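Local coordinates for uncharacterized protein (Thermomonospora curvata, PDB 4MVE) that is of unknown function but joins a GXWXG domain and a DUF4334 domain in a single chain, built on an antiparallel beta sheet with helices packed against it, at residues Q8-I13 with E26-R31; D30-V35 with R123-D128; E91-A96 with D114-I119. All blocks are in the same frame, centred on the assembly; numbering follows the deposited sequence.

Contact 1: residues Q8-I13 with E26-R31; sequences QRLAKI and EELYDR
One face of the Arg9 guanidinium rests on Leu28: the methyl CD2 sits over the centre of the flat group, 3.6 Å from Arg9 CZ. Arg31 NH2 approaches that guanidinium obliquely, while Arg9 NH2 lies at the edge of the Arg31 group, near its plane, with 3.8 Å between the two NH2 atoms and the planes 54° apart. These are like charges, and Asp5 probably offsets them, since it forms a salt bridge with Arg31 NH1 and a long, weak ion pair with Arg9 NE. Bends at chi2 and chi3 bring the Arg9 chain over Leu28, which it crosses at about a right angle. Arginine suits this exposed margin of the helix pair because its flat face can cover a methyl group while its nitrogens keep polar partners.

The contact is helix-on-helix packing between helix 5-16 and helix 22-29, and its apolar centre is Leu10 against Leu28. The two leucines slide past one another in opposite directions. Leu10 CD1 lies 3.8 Å from Leu28 CB, and Leu10 CD2 comes to 3.9 Å from Leu28 CD1. With CG of Leu28 anti to its own carbonyl carbon (chi1 -69°) the side chain leans across to segment 8-13, and the branch at CG then divides, CD1 to Leu10 and CD2 to Arg9. Leu10 also touches Val131 of strand 129-136 and Leu32, so a branched apolar side chain fits this buried place. Were Leu10 an alanine, a gap would probably open beside Leu28 CB and CD1, leaving the Leu28 side chain freer to turn. The Tyr29 ring leads away from segment 8-13, its OH hydrogen-bonded to His121 O.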
ATOM      1  N   GLN A   8       8.069 -11.181 -10.560  1.00 39.10           N
ATOM      2  CA  GLN A   8       7.188 -12.049 -11.329  1.00 40.73           C
ATOM      3  C   GLN A   8       6.271 -12.842 -10.425  1.00 44.78           C
ATOM      4  O   GLN A   8       5.075 -12.910 -10.710  1.00 42.99           O
ATOM      5  CB  GLN A   8       7.980 -12.972 -12.258  1.00 45.55           C
ATOM      6  CG  GLN A   8       8.473 -12.226 -13.508  1.00 62.61           C
ATOM      7  CD  GLN A   8       9.343 -13.026 -14.464  1.00 95.90           C
ATOM      8  OE1 GLN A   8       9.740 -12.528 -15.529  1.00 92.03           O
ATOM      9  NE2 GLN A   8       9.675 -14.271 -14.124  1.00 93.24           N
ATOM     10  N   ARG A   9       6.812 -13.397  -9.314  1.00 42.66           N
ATOM     11  CA  ARG A   9       6.018 -14.121  -8.326  1.00 42.54           C
ATOM     12  C   ARG A   9       4.985 -13.192  -7.669  1.00 43.96           C
ATOM     13  O   ARG A   9       3.835 -13.595  -7.473  1.00 44.92           O
ATOM     14  CB  ARG A   9       6.917 -14.722  -7.248  1.00 42.96           C
ATOM     15  CG  ARG A   9       7.519 -16.049  -7.613  1.00 52.81           C
ATOM     16  CD  ARG A   9       7.589 -16.900  -6.360  1.00 67.90           C
ATOM     17  NE  ARG A   9       8.940 -16.942  -5.794  1.00 75.83           N
ATOM     18  CZ  ARG A   9       9.233 -17.318  -4.549  1.00 78.42           C
ATOM     19  NH1 ARG A   9       8.263 -17.652  -3.700  1.00 52.85           N
ATOM     20  NH2 ARG A   9      10.496 -17.347  -4.138  1.00 54.91           N
ATOM     21  N   LEU A  10       5.385 -11.953  -7.330  1.00 37.31           N
ATOM     22  CA  LEU A  10       4.452 -11.045  -6.660  1.00 35.06           C
ATOM     23  C   LEU A  10       3.398 -10.509  -7.617  1.00 36.21           C
ATOM     24  O   LEU A  10       2.254 -10.381  -7.221  1.00 35.87           O
ATOM     25  CB  LEU A  10       5.166  -9.887  -5.958  1.00 34.02           C
ATOM     26  CG  LEU A  10       5.858 -10.227  -4.620  1.00 39.54           C
ATOM     27  CD1 LEU A  10       6.736  -9.069  -4.184  1.00 39.66           C
ATOM     28  CD2 LEU A  10       4.834 -10.522  -3.487  1.00 36.58           C
ATOM     29  N   ALA A  11       3.758 -10.256  -8.880  1.00 33.05           N
ATOM     30  CA  ALA A  11       2.823  -9.738  -9.874  1.00 31.13           C
ATOM     31  C   ALA A  11       1.650 -10.718 -10.070  1.00 33.94           C
ATOM     32  O   ALA A  11       0.496 -10.285 -10.151  1.00 32.08           O
ATOM     33  CB  ALA A  11       3.554  -9.475 -11.198  1.00 32.28           C
ATOM     34  N   LYS A  12       1.939 -12.022 -10.100  1.00 33.74           N
ATOM     35  CA  LYS A  12       0.933 -13.080 -10.291  1.00 36.27           C
ATOM     36  C   LYS A  12      -0.062 -13.115  -9.126  1.00 41.39           C
ATOM     37  O   LYS A  12      -1.269 -13.247  -9.356  1.00 41.72           O
ATOM     38  CB  LYS A  12       1.604 -14.461 -10.470  1.00 40.18           C
ATOM     39  CG  LYS A  12       2.096 -14.702 -11.896  1.00 54.62           C
ATOM     40  CD  LYS A  12       3.011 -15.917 -12.035  1.00 64.56           C
ATOM     41  CE  LYS A  12       2.287 -17.195 -12.373  1.00 83.59           C
ATOM     42  NZ  LYS A  12       3.220 -18.234 -12.899  1.00 99.33           N
ATOM     43  N   ILE A  13       0.450 -12.993  -7.879  1.00 37.63           N
ATOM     44  CA  ILE A  13      -0.381 -12.972  -6.663  1.00 35.35           C
ATOM     45  C   ILE A  13      -1.265 -11.698  -6.663  1.00 35.57           C
ATOM     46  O   ILE A  13      -2.474 -11.793  -6.482  1.00 35.44           O
ATOM     47  CB  ILE A  13       0.511 -13.069  -5.400  1.00 37.75           C
ATOM     48  CG1 ILE A  13       1.236 -14.459  -5.325  1.00 39.54           C
ATOM     49  CG2 ILE A  13      -0.313 -12.781  -4.118  1.00 37.24           C
ATOM     50  CD1 ILE A  13       2.636 -14.439  -4.422  1.00 42.40           C
ATOM     51  N   GLU A  26       7.181 -10.973   2.813  1.00 34.68           N
ATOM     52  CA  GLU A  26       8.343 -10.295   3.351  1.00 33.68           C
ATOM     53  C   GLU A  26       9.609 -10.758   2.643  1.00 38.45           C
ATOM     54  O   GLU A  26      10.435  -9.909   2.302  1.00 36.54           O
ATOM     55  CB  GLU A  26       8.442 -10.536   4.855  1.00 35.88           C
ATOM     56  CG  GLU A  26       9.699  -9.974   5.488  1.00 47.50           C
ATOM     57  CD  GLU A  26       9.481  -9.604   6.936  1.00 63.05           C
ATOM     58  OE1 GLU A  26       8.792  -8.588   7.188  1.00 37.56           O
ATOM     59  OE2 GLU A  26       9.899 -10.394   7.813  1.00 53.16           O
ATOM     60  N   GLU A  27       9.766 -12.089   2.418  1.00 38.57           N
ATOM     61  CA  GLU A  27      10.943 -12.632   1.711  1.00 41.34           C
ATOM     62  C   GLU A  27      11.014 -12.035   0.306  1.00 41.94           C
ATOM     63  O   GLU A  27      12.076 -11.611  -0.145  1.00 42.60           O
ATOM     64  CB  GLU A  27      10.912 -14.180   1.616  1.00 45.78           C
ATOM     65  CG  GLU A  27      11.160 -14.927   2.914  1.00 63.04           C
ATOM     66  CD  GLU A  27      10.548 -16.319   3.020  1.00 93.28           C
ATOM     67  OE1 GLU A  27      10.040 -16.845   2.002  1.00104.31           O
ATOM     68  OE2 GLU A  27      10.572 -16.882   4.140  1.00 78.16           O
ATOM     69  N   LEU A  28       9.872 -11.956  -0.355  1.00 35.09           N
ATOM     70  CA  LEU A  28       9.819 -11.429  -1.708  1.00 35.36           C
ATOM     71  C   LEU A  28      10.005  -9.893  -1.725  1.00 37.65           C
ATOM     72  O   LEU A  28      10.761  -9.378  -2.555  1.00 37.58           O
ATOM     73  CB  LEU A  28       8.513 -11.864  -2.400  1.00 34.17           C
ATOM     74  CG  LEU A  28       8.415 -13.394  -2.719  1.00 39.53           C
ATOM     75  CD1 LEU A  28       6.973 -13.809  -3.043  1.00 37.52           C
ATOM     76  CD2 LEU A  28       9.310 -13.783  -3.893  1.00 44.09           C
ATOM     77  N   TYR A  29       9.395  -9.184  -0.763  1.00 32.71           N
ATOM     78  CA  TYR A  29       9.512  -7.744  -0.627  1.00 30.71           C
ATOM     79  C   TYR A  29      10.966  -7.290  -0.450  1.00 36.54           C
ATOM     80  O   TYR A  29      11.388  -6.328  -1.106  1.00 37.17           O
ATOM     81  CB  TYR A  29       8.663  -7.295   0.557  1.00 31.53           C
ATOM     82  CG  TYR A  29       8.665  -5.801   0.821  1.00 29.62           C
ATOM     83  CD1 TYR A  29       9.564  -5.234   1.716  1.00 31.43           C
ATOM     84  CD2 TYR A  29       7.698  -4.972   0.254  1.00 28.20           C
ATOM     85  CE1 TYR A  29       9.546  -3.863   1.991  1.00 31.42           C
ATOM     86  CE2 TYR A  29       7.630  -3.616   0.567  1.00 27.39           C
ATOM     87  CZ  TYR A  29       8.581  -3.062   1.408  1.00 31.33           C
ATOM     88  OH  TYR A  29       8.523  -1.728   1.701  1.00 32.50           O
ATOM     89  N   ASP A  30      11.726  -7.969   0.425  1.00 34.95           N
ATOM     90  CA  ASP A  30      13.123  -7.618   0.720  1.00 37.40           C
ATOM     91  C   ASP A  30      14.041  -7.679  -0.520  1.00 42.93           C
ATOM     92  O   ASP A  30      15.109  -7.096  -0.490  1.00 43.25           O
ATOM     93  CB  ASP A  30      13.687  -8.501   1.840  1.00 41.22           C
ATOM     94  CG  ASP A  30      13.095  -8.208   3.221  1.00 48.64           C
ATOM     95  OD1 ASP A  30      12.479  -7.120   3.395  1.00 45.76           O
ATOM     96  OD2 ASP A  30      13.273  -9.045   4.132  1.00 50.65           O
ATOM     97  N   ARG A  31      13.599  -8.324  -1.611  1.00 40.94           N
ATOM     98  CA  ARG A  31      14.362  -8.454  -2.853  1.00 42.43           C
ATOM     99  C   ARG A  31      13.922  -7.392  -3.882  1.00 45.29           C
ATOM    100  O   ARG A  31      14.508  -7.301  -4.962  1.00 47.03           O
ATOM    101  CB  ARG A  31      14.199  -9.881  -3.414  1.00 45.01           C
ATOM    102  CG  ARG A  31      15.090 -10.882  -2.678  1.00 58.76           C
ATOM    103  CD  ARG A  31      14.554 -12.298  -2.635  1.00 65.41           C
ATOM    104  NE  ARG A  31      14.452 -12.893  -3.964  1.00 74.16           N
ATOM    105  CZ  ARG A  31      13.670 -13.926  -4.257  1.00 86.16           C
ATOM    106  NH1 ARG A  31      13.617 -14.392  -5.499  1.00 60.09           N
ATOM    107  NH2 ARG A  31      12.927 -14.496  -3.313  1.00 75.49           N
TER

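Contact 2: residues D30-V35 with R123-D128; sequences DRLAPV and RRVNDD
Leu32 and Arg123 meet where the short, weakly bonded strand 33-34 lies antiparallel beside strand 118-124. The Arg123 side chain runs along segment 30-35. Its CB packs on Leu32 CB at 3.5 Å; after the bend at chi2 (-86°), CD passes 3.8 Å from both Leu32 O and Ala33 O; NH1, at the tip, lies 3.7 Å from Leu32 O and a little farther from Asp30 CA. Asp30 OD1 stays 4.8 Å from Arg123 NH1, not in contact, and makes its salt bridge with Arg104. Arginine suits this buried course, its long aliphatic part serving as packing material.

Backbone pairing is slight. Arg124 N gives Ala33 O a nearly straight hydrogen bond of 3.0 Å, and a water takes the other rung, accepting from Ala33 N and donating to Arg124 O. Leu32, apolar and buried, brings CD2 to 3.5 Å from Arg124 O and touches Glu7. Val125 and Asn126 form a classic beta bulge opposite Met129, where the chain turns a corner at Val125. Val35 CG1 packs on Arg124 CB, from which the extended arginine chain leads away to Asp127: NH2 donates to OD1 at 2.9 Å, from above the carboxylate plane, 64° out of it.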
ATOM      1  N   ASP A  30      11.726  -7.969   0.425  1.00 34.95           N
ATOM      2  CA  ASP A  30      13.123  -7.618   0.720  1.00 37.40           C
ATOM      3  C   ASP A  30      14.041  -7.679  -0.520  1.00 42.93           C
ATOM      4  O   ASP A  30      15.109  -7.096  -0.490  1.00 43.25           O
ATOM      5  CB  ASP A  30      13.687  -8.501   1.840  1.00 41.22           C
ATOM      6  CG  ASP A  30      13.095  -8.208   3.221  1.00 48.64           C
ATOM      7  OD1 ASP A  30      12.479  -7.120   3.395  1.00 45.76           O
ATOM      8  OD2 ASP A  30      13.273  -9.045   4.132  1.00 50.65           O
ATOM      9  N   ARG A  31      13.599  -8.324  -1.611  1.00 40.94           N
ATOM     10  CA  ARG A  31      14.362  -8.454  -2.853  1.00 42.43           C
ATOM     11  C   ARG A  31      13.922  -7.392  -3.882  1.00 45.29           C
ATOM     12  O   ARG A  31      14.508  -7.301  -4.962  1.00 47.03           O
ATOM     13  CB  ARG A  31      14.199  -9.881  -3.414  1.00 45.01           C
ATOM     14  CG  ARG A  31      15.090 -10.882  -2.678  1.00 58.76           C
ATOM     15  CD  ARG A  31      14.554 -12.298  -2.635  1.00 65.41           C
ATOM     16  NE  ARG A  31      14.452 -12.893  -3.964  1.00 74.16           N
ATOM     17  CZ  ARG A  31      13.670 -13.926  -4.257  1.00 86.16           C
ATOM     18  NH1 ARG A  31      13.617 -14.392  -5.499  1.00 60.09           N
ATOM     19  NH2 ARG A  31      12.927 -14.496  -3.313  1.00 75.49           N
ATOM     20  N   LEU A  32      12.937  -6.561  -3.525  1.00 38.44           N
ATOM     21  CA  LEU A  32      12.422  -5.536  -4.420  1.00 36.91           C
ATOM     22  C   LEU A  32      13.204  -4.246  -4.360  1.00 38.98           C
ATOM     23  O   LEU A  32      13.837  -3.907  -3.354  1.00 37.03           O
ATOM     24  CB  LEU A  32      10.932  -5.243  -4.165  1.00 34.86           C
ATOM     25  CG  LEU A  32       9.938  -6.424  -4.318  1.00 37.39           C
ATOM     26  CD1 LEU A  32       8.545  -5.971  -3.954  1.00 33.73           C
ATOM     27  CD2 LEU A  32       9.958  -7.031  -5.746  1.00 36.06           C
ATOM     28  N   ALA A  33      13.147  -3.526  -5.480  1.00 36.50           N
ATOM     29  CA  ALA A  33      13.812  -2.254  -5.675  1.00 36.60           C
ATOM     30  C   ALA A  33      13.007  -1.099  -5.058  1.00 40.11           C
ATOM     31  O   ALA A  33      11.779  -1.093  -5.142  1.00 36.99           O
ATOM     32  CB  ALA A  33      14.024  -2.006  -7.170  1.00 37.84           C
ATOM     33  N   PRO A  34      13.694  -0.076  -4.487  1.00 39.25           N
ATOM     34  CA  PRO A  34      12.966   1.118  -4.013  1.00 36.71           C
ATOM     35  C   PRO A  34      12.412   1.942  -5.189  1.00 40.60           C
ATOM     36  O   PRO A  34      12.844   1.761  -6.337  1.00 40.58           O
ATOM     37  CB  PRO A  34      14.021   1.914  -3.242  1.00 39.08           C
ATOM     38  CG  PRO A  34      15.333   1.434  -3.730  1.00 45.99           C
ATOM     39  CD  PRO A  34      15.160   0.079  -4.354  1.00 42.41           C
ATOM     40  N   VAL A  35      11.458   2.844  -4.905  1.00 35.43           N
ATOM     41  CA  VAL A  35      10.841   3.705  -5.917  1.00 34.01           C
ATOM     42  C   VAL A  35      10.993   5.158  -5.495  1.00 35.73           C
ATOM     43  O   VAL A  35      10.891   5.432  -4.296  1.00 33.42           O
ATOM     44  CB  VAL A  35       9.344   3.371  -6.231  1.00 35.72           C
ATOM     45  CG1 VAL A  35       9.204   2.011  -6.885  1.00 35.89           C
ATOM     46  CG2 VAL A  35       8.426   3.482  -5.014  1.00 33.28           C
ATOM     47  N   ARG A 123       7.706  -0.577  -2.515  1.00 29.49           N
ATOM     48  CA  ARG A 123       8.755  -1.145  -3.365  1.00 30.52           C
ATOM     49  C   ARG A 123       8.126  -1.495  -4.700  1.00 32.82           C
ATOM     50  O   ARG A 123       6.975  -1.882  -4.738  1.00 31.54           O
ATOM     51  CB  ARG A 123       9.421  -2.381  -2.724  1.00 33.86           C
ATOM     52  CG  ARG A 123      10.080  -2.159  -1.381  1.00 33.88           C
ATOM     53  CD  ARG A 123      11.510  -1.653  -1.389  1.00 50.69           C
ATOM     54  NE  ARG A 123      11.951  -1.453  -0.001  1.00 59.66           N
ATOM     55  CZ  ARG A 123      12.577  -2.372   0.731  1.00 70.97           C
ATOM     56  NH1 ARG A 123      12.908  -3.544   0.200  1.00 47.20           N
ATOM     57  NH2 ARG A 123      12.895  -2.118   1.994  1.00 64.59           N
ATOM     58  N   ARG A 124       8.889  -1.427  -5.772  1.00 30.15           N
ATOM     59  CA  ARG A 124       8.425  -1.681  -7.122  1.00 30.72           C
ATOM     60  C   ARG A 124       8.237  -3.171  -7.410  1.00 34.22           C
ATOM     61  O   ARG A 124       9.151  -3.957  -7.174  1.00 35.34           O
ATOM     62  CB  ARG A 124       9.456  -1.096  -8.140  1.00 33.10           C
ATOM     63  CG  ARG A 124       9.032  -1.195  -9.617  1.00 43.79           C
ATOM     64  CD  ARG A 124      10.106  -0.648 -10.551  1.00 48.99           C
ATOM     65  NE  ARG A 124       9.692  -0.679 -11.960  1.00 49.90           N
ATOM     66  CZ  ARG A 124       9.903  -1.701 -12.782  1.00 65.43           C
ATOM     67  NH1 ARG A 124      10.532  -2.788 -12.353  1.00 55.44           N
ATOM     68  NH2 ARG A 124       9.478  -1.649 -14.035  1.00 62.11           N
ATOM     69  N   VAL A 125       7.098  -3.530  -7.996  1.00 29.38           N
ATOM     70  CA  VAL A 125       6.833  -4.863  -8.567  1.00 30.85           C
ATOM     71  C   VAL A 125       7.090  -4.709 -10.098  1.00 38.06           C
ATOM     72  O   VAL A 125       7.911  -5.433 -10.659  1.00 39.81           O
ATOM     73  CB  VAL A 125       5.443  -5.462  -8.230  1.00 32.85           C
ATOM     74  CG1 VAL A 125       5.155  -6.724  -9.068  1.00 32.73           C
ATOM     75  CG2 VAL A 125       5.340  -5.764  -6.747  1.00 31.17           C
ATOM     76  N   ASN A 126       6.443  -3.693 -10.738  1.00 33.75           N
ATOM     77  CA  ASN A 126       6.654  -3.271 -12.132  1.00 36.14           C
ATOM     78  C   ASN A 126       6.163  -1.831 -12.183  1.00 40.63           C
ATOM     79  O   ASN A 126       5.772  -1.329 -11.140  1.00 39.92           O
ATOM     80  CB  ASN A 126       5.949  -4.206 -13.160  1.00 34.42           C
ATOM     81  CG  ASN A 126       4.469  -4.359 -12.896  1.00 49.84           C
ATOM     82  OD1 ASN A 126       3.735  -3.369 -12.774  1.00 39.23           O
ATOM     83  ND2 ASN A 126       4.008  -5.600 -12.755  1.00 40.92           N
ATOM     84  N   ASP A 127       6.121  -1.177 -13.356  1.00 38.39           N
ATOM     85  CA  ASP A 127       5.687   0.230 -13.475  1.00 38.58           C
ATOM     86  C   ASP A 127       4.271   0.516 -12.924  1.00 40.60           C
ATOM     87  O   ASP A 127       3.984   1.656 -12.547  1.00 37.74           O
ATOM     88  CB  ASP A 127       5.745   0.665 -14.946  1.00 43.63           C
ATOM     89  CG  ASP A 127       7.162   0.755 -15.481  1.00 58.38           C
ATOM     90  OD1 ASP A 127       8.104   0.870 -14.659  1.00 60.74           O
ATOM     91  OD2 ASP A 127       7.332   0.696 -16.714  1.00 65.95           O
ATOM     92  N   ASP A 128       3.396  -0.516 -12.894  1.00 36.69           N
ATOM     93  CA  ASP A 128       2.014  -0.341 -12.476  1.00 36.30           C
ATOM     94  C   ASP A 128       1.639  -1.107 -11.213  1.00 38.46           C
ATOM     95  O   ASP A 128       0.449  -1.184 -10.897  1.00 39.23           O
ATOM     96  CB  ASP A 128       1.102  -0.776 -13.628  1.00 40.31           C
ATOM     97  CG  ASP A 128       1.291   0.056 -14.873  1.00 54.42           C
ATOM     98  OD1 ASP A 128       1.663   1.253 -14.742  1.00 54.47           O
ATOM     99  OD2 ASP A 128       1.106  -0.493 -15.983  1.00 64.05           O
TER
HETATM  100  O   HOH W   1      11.514  -4.306  -8.059  1.00 46.38           O

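Contact 3: residues E91-A96 with D114-I119; sequences EKLGLA and DKQPII
Leu93 O is gripped by two donors, the side-chain amide of Gln116 and a water. Gln116 NE2 gives it a hydrogen bond of 3.0 Å that leaves almost in the amide plane but arrives 34° out of the carbonyl plane. The bend of Gln116 at chi2 (-61°) brings NE2 round to this oxygen, glutamine being long enough to donate across the contact. The water donates to Leu93 O and Leu95 O and accepts from Lys115 N, tying both segments together. Leu95 O has a second donor, Asp114 N, at 2.9 Å and nearly straight.

The short carboxylate of Asp114 can lie along the backbone after Leu95, OD1 3.3 Å from Ala96 CA, while pairing with Arg97. OD2 has a weak bond from another water, which accepts from Leu95 N. Glycine fits position 94 because a CB there would clash with Lys115 CG and be jammed against the Leu93 carbonyl oxygen. Leu93 packs on Leu78 of strand 74-81.

Gly94 closes a type I beta turn begun at Glu91, and the contact joins this turn to the connection between strands 106-113 and 118-124, just beyond the open end of the antiparallel beta hairpin 96-103/106-113.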
ATOM      1  N   GLU A  91     -12.033  10.680   4.950  1.00 34.07           N
ATOM      2  CA  GLU A  91     -11.024  11.566   5.554  1.00 34.38           C
ATOM      3  C   GLU A  91     -11.058  11.640   7.078  1.00 37.25           C
ATOM      4  O   GLU A  91     -10.313  12.448   7.643  1.00 35.40           O
ATOM      5  CB  GLU A  91     -11.154  12.989   4.963  1.00 37.17           C
ATOM      6  CG  GLU A  91     -11.094  12.960   3.444  1.00 49.44           C
ATOM      7  CD  GLU A  91     -10.815  14.235   2.679  1.00 66.71           C
ATOM      8  OE1 GLU A  91     -11.296  15.310   3.108  1.00 57.91           O
ATOM      9  OE2 GLU A  91     -10.192  14.137   1.592  1.00 52.45           O
ATOM     10  N   LYS A  92     -11.819  10.751   7.735  1.00 34.34           N
ATOM     11  CA  LYS A  92     -11.968  10.798   9.186  1.00 37.18           C
ATOM     12  C   LYS A  92     -10.675  10.373   9.926  1.00 39.00           C
ATOM     13  O   LYS A  92     -10.490  10.777  11.078  1.00 39.93           O
ATOM     14  CB  LYS A  92     -13.197   9.959   9.630  1.00 42.11           C
ATOM     15  CG  LYS A  92     -13.310   9.632  11.125  1.00 58.92           C
ATOM     16  CD  LYS A  92     -13.880  10.793  11.934  1.00 72.27           C
ATOM     17  CE  LYS A  92     -13.301  10.886  13.321  1.00 75.28           C
ATOM     18  NZ  LYS A  92     -14.095  11.825  14.158  1.00 85.89           N
ATOM     19  N   LEU A  93      -9.785   9.622   9.275  1.00 32.60           N
ATOM     20  CA  LEU A  93      -8.507   9.232   9.905  1.00 32.75           C
ATOM     21  C   LEU A  93      -7.403  10.246   9.565  1.00 35.62           C
ATOM     22  O   LEU A  93      -6.244  10.065   9.954  1.00 34.39           O
ATOM     23  CB  LEU A  93      -8.073   7.811   9.468  1.00 31.40           C
ATOM     24  CG  LEU A  93      -8.802   6.663  10.168  1.00 35.70           C
ATOM     25  CD1 LEU A  93     -10.044   6.288   9.416  1.00 34.19           C
ATOM     26  CD2 LEU A  93      -7.937   5.426  10.193  1.00 39.36           C
ATOM     27  N   GLY A  94      -7.765  11.263   8.796  1.00 31.86           N
ATOM     28  CA  GLY A  94      -6.832  12.296   8.367  1.00 32.27           C
ATOM     29  C   GLY A  94      -6.265  11.959   6.998  1.00 36.48           C
ATOM     30  O   GLY A  94      -6.524  10.876   6.443  1.00 34.80           O
ATOM     31  N   LEU A  95      -5.476  12.887   6.450  1.00 32.08           N
ATOM     32  CA  LEU A  95      -4.896  12.711   5.139  1.00 31.22           C
ATOM     33  C   LEU A  95      -3.453  12.204   5.274  1.00 32.91           C
ATOM     34  O   LEU A  95      -3.131  11.559   6.284  1.00 30.70           O
ATOM     35  CB  LEU A  95      -5.031  14.004   4.279  1.00 32.05           C
ATOM     36  CG  LEU A  95      -6.491  14.322   3.870  1.00 38.38           C
ATOM     37  CD1 LEU A  95      -6.615  15.699   3.286  1.00 41.01           C
ATOM     38  CD2 LEU A  95      -7.037  13.303   2.863  1.00 40.29           C
ATOM     39  N   ALA A  96      -2.622  12.378   4.226  1.00 27.12           N
ATOM     40  CA  ALA A  96      -1.284  11.831   4.256  1.00 26.48           C
ATOM     41  C   ALA A  96      -0.358  12.574   3.291  1.00 32.03           C
ATOM     42  O   ALA A  96      -0.764  13.535   2.641  1.00 32.79           O
ATOM     43  CB  ALA A  96      -1.326  10.342   3.920  1.00 26.30           C
ATOM     44  N   ASP A 114      -0.946  11.757   8.225  1.00 20.23           N
ATOM     45  CA  ASP A 114      -0.816  13.025   8.935  1.00 21.63           C
ATOM     46  C   ASP A 114      -1.178  12.895  10.391  1.00 30.52           C
ATOM     47  O   ASP A 114      -0.608  13.609  11.223  1.00 31.28           O
ATOM     48  CB  ASP A 114      -1.752  14.095   8.315  1.00 23.13           C
ATOM     49  CG  ASP A 114      -1.362  14.501   6.914  1.00 35.22           C
ATOM     50  OD1 ASP A 114      -0.267  14.073   6.447  1.00 34.19           O
ATOM     51  OD2 ASP A 114      -2.112  15.288   6.299  1.00 42.15           O
ATOM     52  N   LYS A 115      -2.206  12.058  10.699  1.00 28.60           N
ATOM     53  CA  LYS A 115      -2.773  12.049  12.049  1.00 29.39           C
ATOM     54  C   LYS A 115      -2.744  10.687  12.710  1.00 30.69           C
ATOM     55  O   LYS A 115      -3.392  10.510  13.735  1.00 30.48           O
ATOM     56  CB  LYS A 115      -4.229  12.576  11.986  1.00 33.79           C
ATOM     57  CG  LYS A 115      -4.358  14.005  11.478  1.00 38.31           C
ATOM     58  CD  LYS A 115      -4.644  14.963  12.608  1.00 55.16           C
ATOM     59  CE  LYS A 115      -3.783  16.207  12.580  1.00 69.67           C
ATOM     60  NZ  LYS A 115      -3.842  16.942  13.877  1.00 75.37           N
ATOM     61  N   GLN A 116      -1.993   9.738  12.148  1.00 26.79           N
ATOM     62  CA  GLN A 116      -1.909   8.350  12.632  1.00 27.12           C
ATOM     63  C   GLN A 116      -0.480   7.884  12.572  1.00 28.92           C
ATOM     64  O   GLN A 116       0.200   8.226  11.608  1.00 26.99           O
ATOM     65  CB  GLN A 116      -2.794   7.407  11.760  1.00 27.92           C
ATOM     66  CG  GLN A 116      -4.241   7.872  11.526  1.00 26.57           C
ATOM     67  CD  GLN A 116      -5.045   8.025  12.794  1.00 35.61           C
ATOM     68  OE1 GLN A 116      -4.758   7.418  13.827  1.00 30.39           O
ATOM     69  NE2 GLN A 116      -6.040   8.889  12.750  1.00 25.83           N
ATOM     70  N   PRO A 117       0.009   7.098  13.561  1.00 26.38           N
ATOM     71  CA  PRO A 117       1.433   6.696  13.532  1.00 25.50           C
ATOM     72  C   PRO A 117       1.616   5.511  12.578  1.00 29.17           C
ATOM     73  O   PRO A 117       1.940   4.417  13.014  1.00 28.59           O
ATOM     74  CB  PRO A 117       1.714   6.335  15.002  1.00 26.93           C
ATOM     75  CG  PRO A 117       0.375   5.845  15.524  1.00 31.94           C
ATOM     76  CD  PRO A 117      -0.665   6.646  14.811  1.00 27.86           C
ATOM     77  N   ILE A 118       1.359   5.730  11.280  1.00 27.51           N
ATOM     78  CA  ILE A 118       1.405   4.685  10.252  1.00 26.63           C
ATOM     79  C   ILE A 118       2.214   5.148   9.058  1.00 30.35           C
ATOM     80  O   ILE A 118       1.943   6.223   8.498  1.00 28.10           O
ATOM     81  CB  ILE A 118      -0.045   4.292   9.799  1.00 30.16           C
ATOM     82  CG1 ILE A 118      -0.927   3.826  10.986  1.00 33.17           C
ATOM     83  CG2 ILE A 118      -0.008   3.218   8.705  1.00 31.34           C
ATOM     84  CD1 ILE A 118      -2.450   3.873  10.760  1.00 44.21           C
ATOM     85  N   ILE A 119       3.192   4.320   8.648  1.00 25.89           N
ATOM     86  CA  ILE A 119       3.981   4.594   7.445  1.00 25.23           C
ATOM     87  C   ILE A 119       3.869   3.394   6.508  1.00 30.29           C
ATOM     88  O   ILE A 119       4.077   2.280   6.976  1.00 30.90           O
ATOM     89  CB  ILE A 119       5.466   4.880   7.789  1.00 27.40           C
ATOM     90  CG1 ILE A 119       5.619   6.127   8.660  1.00 26.55           C
ATOM     91  CG2 ILE A 119       6.329   4.993   6.500  1.00 26.35           C
ATOM     92  CD1 ILE A 119       6.998   6.116   9.404  1.00 26.90           C
TER
HETATM   93  O   HOH W   2      -3.846  10.797   8.883  1.00 36.96           O
HETATM   94  O   HOH W   3      -5.184  15.288   7.827  1.00 36.93           O

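How the contacts relate
Contacts 1 and 2 form one continuous region, their centres 9 Å apart. They share Asp30 and Arg31, where the chain passes from helix 22-29 towards strand 33-34, and they touch directly: Tyr29 CZ lies 3.3 Å from Arg123 CG, Leu10 CD1 lies 3.6 Å from Leu32 CD1, and Ala11 N lies 3.8 Å from Val125 CG1, so side chains of both helices pack against contact 2. Contact 3 lies on the opposite side of the chain's centre, its own centre about 24 Å from that of contact 2 and about 27 Å from that of contact 1. Strand 118-124 links it to contact 2, running from contact 3 into contact 2.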